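Local coordinates for esterase A (Caulobacter crescentus, PDB 5GKV), which probably acts as a serine esterase of the beta-lactamase and penicillin-binding protein clan, cleaving ester bonds through a covalent acyl-enzyme, at residues 142-147 against 170-175; 148-153 against 174-179; 273-278 against 285-290. All coordinates share one frame; numbering follows the deposited sequence.

Interaction 1. Residues 142-147 against 170-175; sequences AIWFDW and HPVTYG
Val172 lays its CG1 methyl on the benzene half of the Trp144 indole, a CH-pi contact with CG1 3.6 Å from the centroid of the Trp144 six-membered ring and 18° off its normal. Thr173 comes to the same ring from another side: its CG2 lies near the ring plane, at the edge, 3.7 Å from Trp144 CH2. The methyl reaches the face because Val172 CG1 is anti to the backbone N (chi1 -174°). On the opposite face of the indole Ile143 CG2 stands 4.1 Å above the plane, toward the rim, and the ring is thus held between two aliphatic branches. Farther along, Trp147 CH2 approaches Gly175 O obliquely at 3.5 Å.

Polar ends around this apolar patch are tied down: Trp144 NE1 donates to Trp245 O, Thr173 OG1 is bonded to Leu132 O, and Trp147 NE1 to Glu180 OE1. Asp146 OD1 takes the N-H of Ala149, an N-cap for helix 147-156. Pro171 O accepts from Lys83 NZ, the lysine of what reads as the Ser-x-x-Lys motif. Residues 170-175 directly follow a tyrosine in a Tyr-x-Pro sequence, probably the counterpart of the tyrosine motif of class C beta-lactamases, which places this packing at the start of helix 173-186 beside the probable active site of a serine beta-lactamase-like fold.

Interaction 2. Residues 148-153 against 174-179; sequences DATCAK and YGYLAG
The Tyr176 ring carries Thr150 CG2 over the centre of one face, 3.5 Å from the centroid and 13° off the normal, while Cys151 SG lies at its edge, near the ring plane. The threonine methyl is almost equally close to Tyr176 CG and CD2, and Thr150 CB follows it in over the CD2 side at 3.7 Å. The two side chains cross at about a right angle, a close CH-pi contact. Tyr176 also meets two indoles: Trp144 on the threonine's side, with planes inclined at about 40°, and Trp147 obliquely from the opposite side, at about 35°. Thr150 thus joins a cluster that is largely aromatic.

The torsions explain the division of labour in Thr150. With chi1 at -60°, CG2 is anti to the backbone N and is set over the ring face, whereas OG1 turns back along its own helix and makes a weak hydrogen bond with Asp146 O. Both segments belong to helices, 147-156 and 173-186, which pack together in the helical region of the serine beta-lactamase fold, away from its antiparallel sheet. They come closest at Cys151 and Tyr176, whose CA atoms are 6.2 Å apart.

At that point Cys151 fits beside the backbone of the second helix: SG lies 4.2 Å from Tyr176 CB and 4.1 Å from Tyr176 O, distances of van der Waals packing. Cys151 also touches Trp109. Leu154, one turn beyond Thr150, continues the interface by packing on Tyr176 and Leu177. A hydrogen bond between Tyr176 OH and Trp144 O anchors the phenol end of the ring to residues 142-147.

Interaction 3. Residues 273-278 against 285-290; sequences LARLMG and TLDGRS
Arg275 and Asp287 meet with their flat groups nearly coplanar, the guanidinium and carboxylate planes 15° apart although the side chains cross at about a right angle. Asp287 OD2 comes to the guanidinium edge in a salt bridge, 2.5 Å from Arg275 NH2. That separation is shorter than a normal N-H...O bond and its exact value is doubtful; the hydrogen bond is weak, bent to 129° at the proton. A water bridges the other carboxylate oxygen to the arginine, accepting from Arg275 NE and donating to Asp287 OD1, each at 2.8 Å. A bend at chi3 (56°) swings the guanidinium round, and Leu202 O and Gly203 O take further bonds from NH2 and NH1.

Beside the charged pair, Leu286 pushes its forked end against the helix backbone: CD1 is 3.3 Å and CD2 3.6 Å from Arg275 O. Leu204 touches both Arg275 and Leu286.

Asp287 and Gly288 form the corner of a type I' turn, closed by Leu286 N to Arg289 O and Arg289 N to Leu286 O. This is a beta hairpin with a two-residue loop docked on helix 270-281, whose Leu273 and Met277 pack on strands 347-351 and 356-362, the helix-on-sheet layering of the serine beta-lactamase fold.

How the interactions relate
From the N terminus, residues 142-147 run straight into 148-153, and after sixteen residues the chain returns as 170-179. Interaction 1 closes this loop at the start of helix 173-186 and interaction 2 one turn later. The two closures cross rather than nest, share Tyr174 and Gly175, and have centres 6 Å apart. They abut directly, with Trp147 CE3 3.5 Å from Tyr176 CD2. Interaction 3 follows in series and closes a much shorter loop, between helix 270-281 and the hairpin after it. Its centre is about 28 Å from the centres of the other two. The first pair ties the loop before helix 147-156, and that helix, to helix 173-186, the third a sheet-packed helix to its hairpin.

Interaction 1. Residues 142-147 against 170-175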
ATOM      1  N   ALA A 142      10.215  -5.574 -19.343  1.00 40.32           N
ATOM      2  CA  ALA A 142       8.852  -5.171 -19.681  1.00 39.25           C
ATOM      3  C   ALA A 142       7.824  -6.255 -19.383  1.00 37.07           C
ATOM      4  O   ALA A 142       6.641  -6.068 -19.701  1.00 35.27           O
ATOM      5  CB  ALA A 142       8.761  -4.770 -21.159  1.00 37.74           C
ATOM      6  N   ILE A 143       8.243  -7.380 -18.787  1.00 33.75           N
ATOM      7  CA  ILE A 143       7.302  -8.461 -18.501  1.00 31.62           C
ATOM      8  C   ILE A 143       6.168  -7.954 -17.631  1.00 31.67           C
ATOM      9  O   ILE A 143       5.019  -8.390 -17.783  1.00 31.17           O
ATOM     10  CB  ILE A 143       8.017  -9.664 -17.843  1.00 31.77           C
ATOM     11  CG1 ILE A 143       7.068 -10.860 -17.756  1.00 32.09           C
ATOM     12  CG2 ILE A 143       8.533  -9.296 -16.463  1.00 29.19           C
ATOM     13  CD1 ILE A 143       7.711 -12.133 -17.219  1.00 35.39           C
ATOM     14  N   TRP A 144       6.459  -6.989 -16.748  1.00 27.22           N
ATOM     15  CA  TRP A 144       5.472  -6.496 -15.796  1.00 30.09           C
ATOM     16  C   TRP A 144       4.258  -5.884 -16.494  1.00 33.37           C
ATOM     17  O   TRP A 144       3.170  -5.847 -15.912  1.00 29.26           O
ATOM     18  CB  TRP A 144       6.119  -5.472 -14.859  1.00 31.45           C
ATOM     19  CG  TRP A 144       7.390  -5.953 -14.157  1.00 30.04           C
ATOM     20  CD1 TRP A 144       8.674  -5.539 -14.401  1.00 29.93           C
ATOM     21  CD2 TRP A 144       7.477  -6.926 -13.103  1.00 27.29           C
ATOM     22  NE1 TRP A 144       9.551  -6.189 -13.560  1.00 31.08           N
ATOM     23  CE2 TRP A 144       8.842  -7.048 -12.756  1.00 29.22           C
ATOM     24  CE3 TRP A 144       6.532  -7.706 -12.420  1.00 25.94           C
ATOM     25  CZ2 TRP A 144       9.284  -7.914 -11.749  1.00 25.94           C
ATOM     26  CZ3 TRP A 144       6.975  -8.574 -11.424  1.00 24.59           C
ATOM     27  CH2 TRP A 144       8.340  -8.669 -11.099  1.00 24.48           C
ATOM     28  N   PHE A 145       4.416  -5.403 -17.733  1.00 32.92           N
ATOM     29  CA  PHE A 145       3.292  -4.856 -18.491  1.00 35.12           C
ATOM     30  C   PHE A 145       2.458  -5.923 -19.188  1.00 39.56           C
ATOM     31  O   PHE A 145       1.469  -5.586 -19.849  1.00 43.12           O
ATOM     32  CB  PHE A 145       3.796  -3.843 -19.521  1.00 36.64           C
ATOM     33  CG  PHE A 145       4.400  -2.623 -18.906  1.00 41.29           C
ATOM     34  CD1 PHE A 145       3.591  -1.596 -18.438  1.00 42.06           C
ATOM     35  CD2 PHE A 145       5.775  -2.505 -18.773  1.00 43.33           C
ATOM     36  CE1 PHE A 145       4.142  -0.473 -17.860  1.00 41.49           C
ATOM     37  CE2 PHE A 145       6.334  -1.375 -18.199  1.00 46.95           C
ATOM     38  CZ  PHE A 145       5.518  -0.359 -17.741  1.00 42.25           C
ATOM     39  N   ASP A 146       2.827  -7.192 -19.054  1.00 34.49           N
ATOM     40  CA  ASP A 146       2.091  -8.316 -19.616  1.00 33.77           C
ATOM     41  C   ASP A 146       1.601  -9.143 -18.432  1.00 32.74           C
ATOM     42  O   ASP A 146       2.314 -10.035 -17.964  1.00 31.10           O
ATOM     43  CB  ASP A 146       2.987  -9.131 -20.559  1.00 36.71           C
ATOM     44  CG  ASP A 146       2.269 -10.316 -21.186  1.00 36.24           C
ATOM     45  OD1 ASP A 146       1.215 -10.756 -20.675  1.00 37.85           O
ATOM     46  OD2 ASP A 146       2.782 -10.826 -22.201  1.00 43.29           O
ATOM     47  N   TRP A 147       0.381  -8.845 -17.968  1.00 31.74           N
ATOM     48  CA  TRP A 147      -0.174  -9.508 -16.788  1.00 29.91           C
ATOM     49  C   TRP A 147      -0.031 -11.024 -16.871  1.00 33.09           C
ATOM     50  O   TRP A 147       0.469 -11.665 -15.939  1.00 28.31           O
ATOM     51  CB  TRP A 147      -1.646  -9.135 -16.606  1.00 30.51           C
ATOM     52  CG  TRP A 147      -2.205  -9.687 -15.338  1.00 26.25           C
ATOM     53  CD1 TRP A 147      -2.836 -10.891 -15.165  1.00 26.81           C
ATOM     54  CD2 TRP A 147      -2.156  -9.069 -14.051  1.00 23.41           C
ATOM     55  NE1 TRP A 147      -3.195 -11.048 -13.846  1.00 25.06           N
ATOM     56  CE2 TRP A 147      -2.778  -9.946 -13.141  1.00 25.10           C
ATOM     57  CE3 TRP A 147      -1.637  -7.856 -13.579  1.00 23.02           C
ATOM     58  CZ2 TRP A 147      -2.895  -9.651 -11.781  1.00 22.89           C
ATOM     59  CZ3 TRP A 147      -1.757  -7.557 -12.232  1.00 21.14           C
ATOM     60  CH2 TRP A 147      -2.389  -8.451 -11.345  1.00 21.91           C
ATOM     61  N   HIS A 170       7.823  -9.036  -1.005  1.00 17.10           N
ATOM     62  CA  HIS A 170       7.651  -9.108  -2.451  1.00 16.87           C
ATOM     63  C   HIS A 170       7.254  -7.726  -2.972  1.00 19.14           C
ATOM     64  O   HIS A 170       6.051  -7.437  -3.034  1.00 17.74           O
ATOM     65  CB  HIS A 170       6.540 -10.094  -2.829  1.00 15.58           C
ATOM     66  CG  HIS A 170       6.796 -11.531  -2.462  1.00 15.93           C
ATOM     67  ND1 HIS A 170       7.406 -11.920  -1.287  1.00 17.56           N
ATOM     68  CD2 HIS A 170       6.464 -12.677  -3.107  1.00 15.69           C
ATOM     69  CE1 HIS A 170       7.461 -13.242  -1.238  1.00 16.33           C
ATOM     70  NE2 HIS A 170       6.890 -13.723  -2.328  1.00 18.02           N
ATOM     71  N   PRO A 171       8.190  -6.848  -3.357  1.00 19.00           N
ATOM     72  CA  PRO A 171       7.782  -5.455  -3.646  1.00 17.13           C
ATOM     73  C   PRO A 171       6.914  -5.305  -4.894  1.00 18.19           C
ATOM     74  O   PRO A 171       6.045  -4.430  -4.916  1.00 20.76           O
ATOM     75  CB  PRO A 171       9.118  -4.712  -3.790  1.00 18.30           C
ATOM     76  CG  PRO A 171      10.101  -5.761  -4.173  1.00 21.05           C
ATOM     77  CD  PRO A 171       9.647  -7.030  -3.473  1.00 16.59           C
ATOM     78  N   VAL A 172       7.120  -6.110  -5.929  1.00 17.67           N
ATOM     79  CA  VAL A 172       6.342  -6.023  -7.160  1.00 18.31           C
ATOM     80  C   VAL A 172       5.463  -7.256  -7.360  1.00 19.76           C
ATOM     81  O   VAL A 172       4.278  -7.145  -7.682  1.00 18.65           O
ATOM     82  CB  VAL A 172       7.266  -5.798  -8.378  1.00 19.16           C
ATOM     83  CG1 VAL A 172       6.431  -5.555  -9.629  1.00 22.86           C
ATOM     84  CG2 VAL A 172       8.248  -4.644  -8.113  1.00 18.73           C
ATOM     85  N   THR A 173       6.033  -8.446  -7.164  1.00 16.55           N
ATOM     86  CA  THR A 173       5.325  -9.687  -7.466  1.00 18.57           C
ATOM     87  C   THR A 173       4.059  -9.858  -6.634  1.00 16.71           C
ATOM     88  O   THR A 173       3.115 -10.515  -7.088  1.00 19.98           O
ATOM     89  CB  THR A 173       6.258 -10.883  -7.248  1.00 13.70           C
ATOM     90  OG1 THR A 173       6.762 -10.843  -5.904  1.00 18.13           O
ATOM     91  CG2 THR A 173       7.433 -10.811  -8.231  1.00 16.67           C
ATOM     92  N   TYR A 174       4.020  -9.285  -5.423  1.00 16.82           N
ATOM     93  CA  TYR A 174       2.833  -9.394  -4.573  1.00 17.86           C
ATOM     94  C   TYR A 174       1.574  -8.947  -5.296  1.00 17.34           C
ATOM     95  O   TYR A 174       0.503  -9.522  -5.090  1.00 18.58           O
ATOM     96  CB  TYR A 174       3.023  -8.567  -3.303  1.00 17.05           C
ATOM     97  CG  TYR A 174       1.787  -8.227  -2.466  1.00 16.53           C
ATOM     98  CD1 TYR A 174       0.957  -7.164  -2.815  1.00 17.45           C
ATOM     99  CD2 TYR A 174       1.512  -8.905  -1.271  1.00 18.47           C
ATOM    100  CE1 TYR A 174      -0.138  -6.810  -2.039  1.00 17.63           C
ATOM    101  CE2 TYR A 174       0.412  -8.556  -0.481  1.00 16.55           C
ATOM    102  CZ  TYR A 174      -0.401  -7.489  -0.871  1.00 20.97           C
ATOM    103  OH  TYR A 174      -1.505  -7.102  -0.111  1.00 21.27           O
ATOM    104  N   GLY A 175       1.672  -7.892  -6.107  1.00 17.59           N
ATOM    105  CA  GLY A 175       0.481  -7.372  -6.757  1.00 20.17           C
ATOM    106  C   GLY A 175      -0.087  -8.337  -7.769  1.00 20.85           C
ATOM    107  O   GLY A 175      -1.304  -8.380  -7.979  1.00 19.52           O
TER

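Interaction 2. Residues 148-153 against 174-179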
ATOM      1  N   ASP A 148      -0.455 -11.612 -17.992  1.00 30.95           N
ATOM      2  CA  ASP A 148      -0.453 -13.069 -18.104  1.00 32.00           C
ATOM      3  C   ASP A 148       0.963 -13.634 -18.089  1.00 31.58           C
ATOM      4  O   ASP A 148       1.207 -14.690 -17.492  1.00 29.99           O
ATOM      5  CB  ASP A 148      -1.191 -13.504 -19.369  1.00 30.85           C
ATOM      6  CG  ASP A 148      -2.713 -13.464 -19.209  1.00 43.54           C
ATOM      7  OD1 ASP A 148      -3.196 -13.277 -18.072  1.00 37.61           O
ATOM      8  OD2 ASP A 148      -3.432 -13.634 -20.222  1.00 47.58           O
ATOM      9  N   ALA A 149       1.913 -12.961 -18.737  1.00 29.27           N
ATOM     10  CA  ALA A 149       3.277 -13.485 -18.731  1.00 30.21           C
ATOM     11  C   ALA A 149       3.898 -13.404 -17.338  1.00 27.16           C
ATOM     12  O   ALA A 149       4.616 -14.322 -16.920  1.00 27.85           O
ATOM     13  CB  ALA A 149       4.145 -12.754 -19.752  1.00 29.76           C
ATOM     14  N   THR A 150       3.609 -12.334 -16.589  1.00 27.32           N
ATOM     15  CA  THR A 150       4.142 -12.234 -15.230  1.00 27.47           C
ATOM     16  C   THR A 150       3.572 -13.339 -14.340  1.00 27.31           C
ATOM     17  O   THR A 150       4.320 -14.047 -13.651  1.00 23.33           O
ATOM     18  CB  THR A 150       3.850 -10.847 -14.639  1.00 25.40           C
ATOM     19  OG1 THR A 150       4.456  -9.836 -15.454  1.00 29.53           O
ATOM     20  CG2 THR A 150       4.403 -10.728 -13.216  1.00 20.90           C
ATOM     21  N   CYS A 151       2.244 -13.522 -14.361  1.00 24.21           N
ATOM     22  CA  CYS A 151       1.633 -14.564 -13.533  1.00 23.37           C
ATOM     23  C   CYS A 151       2.123 -15.949 -13.933  1.00 27.09           C
ATOM     24  O   CYS A 151       2.315 -16.822 -13.076  1.00 24.36           O
ATOM     25  CB  CYS A 151       0.103 -14.505 -13.625  1.00 23.59           C
ATOM     26  SG  CYS A 151      -0.639 -12.989 -12.935  1.00 26.65           S
ATOM     27  N   ALA A 152       2.307 -16.183 -15.232  1.00 27.11           N
ATOM     28  CA  ALA A 152       2.801 -17.484 -15.667  1.00 27.10           C
ATOM     29  C   ALA A 152       4.198 -17.741 -15.119  1.00 28.04           C
ATOM     30  O   ALA A 152       4.503 -18.852 -14.662  1.00 25.88           O
ATOM     31  CB  ALA A 152       2.791 -17.568 -17.195  1.00 27.78           C
ATOM     32  N   LYS A 153       5.050 -16.713 -15.118  1.00 26.85           N
ATOM     33  CA  LYS A 153       6.406 -16.886 -14.605  1.00 27.97           C
ATOM     34  C   LYS A 153       6.400 -17.142 -13.101  1.00 25.76           C
ATOM     35  O   LYS A 153       7.166 -17.979 -12.606  1.00 22.98           O
ATOM     36  CB  LYS A 153       7.256 -15.665 -14.954  1.00 28.83           C
ATOM     37  CG  LYS A 153       8.758 -15.884 -14.729  1.00 31.07           C
ATOM     38  CD  LYS A 153       9.571 -14.724 -15.258  1.00 33.58           C
ATOM     39  CE  LYS A 153      11.034 -14.856 -14.873  1.00 36.36           C
ATOM     40  NZ  LYS A 153      11.642 -16.106 -15.375  1.00 38.84           N
ATOM     41  N   TYR A 174       4.020  -9.285  -5.423  1.00 16.82           N
ATOM     42  CA  TYR A 174       2.833  -9.394  -4.573  1.00 17.86           C
ATOM     43  C   TYR A 174       1.574  -8.947  -5.296  1.00 17.34           C
ATOM     44  O   TYR A 174       0.503  -9.522  -5.090  1.00 18.58           O
ATOM     45  CB  TYR A 174       3.023  -8.567  -3.303  1.00 17.05           C
ATOM     46  CG  TYR A 174       1.787  -8.227  -2.466  1.00 16.53           C
ATOM     47  CD1 TYR A 174       0.957  -7.164  -2.815  1.00 17.45           C
ATOM     48  CD2 TYR A 174       1.512  -8.905  -1.271  1.00 18.47           C
ATOM     49  CE1 TYR A 174      -0.138  -6.810  -2.039  1.00 17.63           C
ATOM     50  CE2 TYR A 174       0.412  -8.556  -0.481  1.00 16.55           C
ATOM     51  CZ  TYR A 174      -0.401  -7.489  -0.871  1.00 20.97           C
ATOM     52  OH  TYR A 174      -1.505  -7.102  -0.111  1.00 21.27           O
ATOM     53  N   GLY A 175       1.672  -7.892  -6.107  1.00 17.59           N
ATOM     54  CA  GLY A 175       0.481  -7.372  -6.757  1.00 20.17           C
ATOM     55  C   GLY A 175      -0.087  -8.337  -7.769  1.00 20.85           C
ATOM     56  O   GLY A 175      -1.304  -8.380  -7.979  1.00 19.52           O
ATOM     57  N   TYR A 176       0.779  -9.135  -8.397  1.00 19.55           N
ATOM     58  CA  TYR A 176       0.325 -10.144  -9.338  1.00 21.05           C
ATOM     59  C   TYR A 176      -0.206 -11.370  -8.609  1.00 21.08           C
ATOM     60  O   TYR A 176      -1.199 -11.967  -9.044  1.00 22.72           O
ATOM     61  CB  TYR A 176       1.462 -10.506 -10.296  1.00 21.04           C
ATOM     62  CG  TYR A 176       1.943  -9.314 -11.098  1.00 23.05           C
ATOM     63  CD1 TYR A 176       2.881  -8.418 -10.568  1.00 19.94           C
ATOM     64  CD2 TYR A 176       1.445  -9.062 -12.384  1.00 24.23           C
ATOM     65  CE1 TYR A 176       3.317  -7.325 -11.295  1.00 23.69           C
ATOM     66  CE2 TYR A 176       1.881  -7.969 -13.122  1.00 24.97           C
ATOM     67  CZ  TYR A 176       2.818  -7.102 -12.572  1.00 26.44           C
ATOM     68  OH  TYR A 176       3.260  -6.002 -13.284  1.00 26.16           O
ATOM     69  N   LEU A 177       0.413 -11.741  -7.483  1.00 16.74           N
ATOM     70  CA  LEU A 177      -0.121 -12.833  -6.676  1.00 20.20           C
ATOM     71  C   LEU A 177      -1.520 -12.499  -6.165  1.00 19.34           C
ATOM     72  O   LEU A 177      -2.474 -13.255  -6.389  1.00 19.70           O
ATOM     73  CB  LEU A 177       0.814 -13.143  -5.505  1.00 18.92           C
ATOM     74  CG  LEU A 177       2.218 -13.653  -5.837  1.00 22.65           C
ATOM     75  CD1 LEU A 177       2.981 -13.992  -4.548  1.00 18.88           C
ATOM     76  CD2 LEU A 177       2.136 -14.850  -6.772  1.00 20.98           C
ATOM     77  N   ALA A 178      -1.648 -11.369  -5.458  1.00 20.08           N
ATOM     78  CA  ALA A 178      -2.948 -10.931  -4.957  1.00 20.55           C
ATOM     79  C   ALA A 178      -3.926 -10.686  -6.099  1.00 19.75           C
ATOM     80  O   ALA A 178      -5.095 -11.082  -6.019  1.00 18.72           O
ATOM     81  CB  ALA A 178      -2.793  -9.662  -4.114  1.00 16.08           C
ATOM     82  N   GLY A 179      -3.464 -10.030  -7.168  1.00 18.68           N
ATOM     83  CA  GLY A 179      -4.370  -9.647  -8.237  1.00 20.88           C
ATOM     84  C   GLY A 179      -4.932 -10.847  -8.972  1.00 20.01           C
ATOM     85  O   GLY A 179      -6.098 -10.851  -9.374  1.00 20.72           O
TER

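Interaction 3. Residues 273-278 against 285-290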
ATOM      1  N   LEU A 273      -7.620   7.766   0.962  1.00 12.98           N
ATOM      2  CA  LEU A 273      -7.072   6.645   1.725  1.00 14.52           C
ATOM      3  C   LEU A 273      -7.514   6.695   3.180  1.00 15.42           C
ATOM      4  O   LEU A 273      -7.803   5.650   3.786  1.00 15.58           O
ATOM      5  CB  LEU A 273      -5.539   6.632   1.632  1.00 13.02           C
ATOM      6  CG  LEU A 273      -5.003   6.320   0.227  1.00 14.59           C
ATOM      7  CD1 LEU A 273      -3.521   6.671   0.158  1.00 16.33           C
ATOM      8  CD2 LEU A 273      -5.240   4.850  -0.127  1.00 17.46           C
ATOM      9  N   ALA A 274      -7.570   7.890   3.764  1.00 14.00           N
ATOM     10  CA  ALA A 274      -7.983   7.994   5.161  1.00 14.76           C
ATOM     11  C   ALA A 274      -9.421   7.530   5.338  1.00 15.25           C
ATOM     12  O   ALA A 274      -9.754   6.884   6.341  1.00 17.07           O
ATOM     13  CB  ALA A 274      -7.804   9.437   5.667  1.00 15.18           C
ATOM     14  N   ARG A 275     -10.290   7.842   4.368  1.00 13.20           N
ATOM     15  CA  ARG A 275     -11.674   7.388   4.440  1.00 16.15           C
ATOM     16  C   ARG A 275     -11.766   5.875   4.275  1.00 17.38           C
ATOM     17  O   ARG A 275     -12.489   5.211   5.025  1.00 16.47           O
ATOM     18  CB  ARG A 275     -12.514   8.107   3.381  1.00 17.94           C
ATOM     19  CG  ARG A 275     -12.634   9.608   3.616  1.00 19.56           C
ATOM     20  CD  ARG A 275     -13.445  10.302   2.523  1.00 19.69           C
ATOM     21  NE  ARG A 275     -14.763   9.705   2.395  1.00 26.15           N
ATOM     22  CZ  ARG A 275     -15.468   9.671   1.264  1.00 32.56           C
ATOM     23  NH1 ARG A 275     -14.976  10.205   0.149  1.00 31.82           N
ATOM     24  NH2 ARG A 275     -16.665   9.088   1.245  1.00 34.50           N
ATOM     25  N   LEU A 276     -11.024   5.312   3.314  1.00 15.75           N
ATOM     26  CA  LEU A 276     -11.076   3.869   3.091  1.00 17.60           C
ATOM     27  C   LEU A 276     -10.563   3.108   4.308  1.00 21.34           C
ATOM     28  O   LEU A 276     -11.228   2.187   4.806  1.00 18.36           O
ATOM     29  CB  LEU A 276     -10.286   3.495   1.829  1.00 13.79           C
ATOM     30  CG  LEU A 276     -10.302   1.998   1.470  1.00 18.06           C
ATOM     31  CD1 LEU A 276     -11.716   1.532   1.161  1.00 23.88           C
ATOM     32  CD2 LEU A 276      -9.394   1.718   0.297  1.00 23.34           C
ATOM     33  N   MET A 277      -9.372   3.476   4.807  1.00 16.15           N
ATOM     34  CA  MET A 277      -8.875   2.847   6.022  1.00 17.18           C
ATOM     35  C   MET A 277      -9.761   3.177   7.216  1.00 17.15           C
ATOM     36  O   MET A 277      -9.851   2.375   8.153  1.00 17.71           O
ATOM     37  CB  MET A 277      -7.430   3.277   6.307  1.00 13.87           C
ATOM     38  CG  MET A 277      -6.428   2.904   5.227  1.00 16.56           C
ATOM     39  SD  MET A 277      -6.392   1.146   4.801  1.00 16.94           S
ATOM     40  CE  MET A 277      -5.447   0.541   6.207  1.00 16.25           C
ATOM     41  N   GLY A 278     -10.422   4.340   7.191  1.00 15.45           N
ATOM     42  CA  GLY A 278     -11.358   4.680   8.255  1.00 18.72           C
ATOM     43  C   GLY A 278     -12.483   3.669   8.398  1.00 19.91           C
ATOM     44  O   GLY A 278     -12.922   3.367   9.512  1.00 22.36           O
ATOM     45  N   THR A 285     -17.634  -0.062   8.073  1.00 20.86           N
ATOM     46  CA  THR A 285     -18.644   0.753   7.423  1.00 23.39           C
ATOM     47  C   THR A 285     -18.073   2.124   7.073  1.00 18.90           C
ATOM     48  O   THR A 285     -17.324   2.709   7.855  1.00 20.12           O
ATOM     49  CB  THR A 285     -19.862   0.873   8.333  1.00 29.43           C
ATOM     50  OG1 THR A 285     -20.379  -0.447   8.553  1.00 28.03           O
ATOM     51  CG2 THR A 285     -20.937   1.738   7.695  1.00 23.49           C
ATOM     52  N   LEU A 286     -18.400   2.608   5.875  1.00 28.50           N
ATOM     53  CA  LEU A 286     -18.009   3.944   5.431  1.00 28.49           C
ATOM     54  C   LEU A 286     -19.239   4.653   4.878  1.00 28.31           C
ATOM     55  O   LEU A 286     -19.884   4.147   3.954  1.00 24.82           O
ATOM     56  CB  LEU A 286     -16.909   3.878   4.369  1.00 27.69           C
ATOM     57  CG  LEU A 286     -16.308   5.210   3.891  1.00 30.59           C
ATOM     58  CD1 LEU A 286     -15.673   5.987   5.051  1.00 28.30           C
ATOM     59  CD2 LEU A 286     -15.291   4.937   2.780  1.00 25.07           C
ATOM     60  N   ASP A 287     -19.550   5.827   5.438  1.00 30.82           N
ATOM     61  CA  ASP A 287     -20.716   6.611   5.017  1.00 34.07           C
ATOM     62  C   ASP A 287     -21.965   5.733   4.922  1.00 29.28           C
ATOM     63  O   ASP A 287     -22.738   5.811   3.967  1.00 32.36           O
ATOM     64  CB  ASP A 287     -20.448   7.332   3.687  1.00 31.75           C
ATOM     65  CG  ASP A 287     -19.195   8.214   3.732  1.00 31.88           C
ATOM     66  OD1 ASP A 287     -18.700   8.537   4.839  1.00 30.44           O
ATOM     67  OD2 ASP A 287     -18.699   8.587   2.643  1.00 35.38           O
ATOM     68  N   GLY A 288     -22.138   4.851   5.907  1.00 32.33           N
ATOM     69  CA  GLY A 288     -23.318   4.018   5.989  1.00 31.57           C
ATOM     70  C   GLY A 288     -23.284   2.726   5.197  1.00 34.56           C
ATOM     71  O   GLY A 288     -24.227   1.935   5.308  1.00 32.46           O
ATOM     72  N   ARG A 289     -22.243   2.476   4.404  1.00 29.09           N
ATOM     73  CA  ARG A 289     -22.177   1.297   3.544  1.00 28.85           C
ATOM     74  C   ARG A 289     -21.193   0.294   4.141  1.00 28.56           C
ATOM     75  O   ARG A 289     -20.030   0.633   4.376  1.00 26.41           O
ATOM     76  CB  ARG A 289     -21.760   1.687   2.124  1.00 27.98           C
ATOM     77  CG  ARG A 289     -21.557   0.502   1.183  1.00 37.69           C
ATOM     78  CD  ARG A 289     -21.240   0.947  -0.248  1.00 42.37           C
ATOM     79  NE  ARG A 289     -22.270   1.835  -0.784  1.00 42.77           N
ATOM     80  CZ  ARG A 289     -23.046   1.550  -1.826  1.00 46.69           C
ATOM     81  NH1 ARG A 289     -22.907   0.396  -2.468  1.00 46.24           N
ATOM     82  NH2 ARG A 289     -23.957   2.428  -2.231  1.00 45.23           N
ATOM     83  N   SER A 290     -21.655  -0.934   4.390  1.00 25.43           N
ATOM     84  CA  SER A 290     -20.775  -1.978   4.911  1.00 25.39           C
ATOM     85  C   SER A 290     -19.852  -2.502   3.808  1.00 28.69           C
ATOM     86  O   SER A 290     -20.319  -3.058   2.809  1.00 26.04           O
ATOM     87  CB  SER A 290     -21.596  -3.127   5.499  1.00 27.43           C
ATOM     88  OG  SER A 290     -20.739  -4.109   6.071  1.00 29.64           O
TER
HETATM   89  O   HOH W   1     -16.110   9.504   4.846  1.00 30.29           O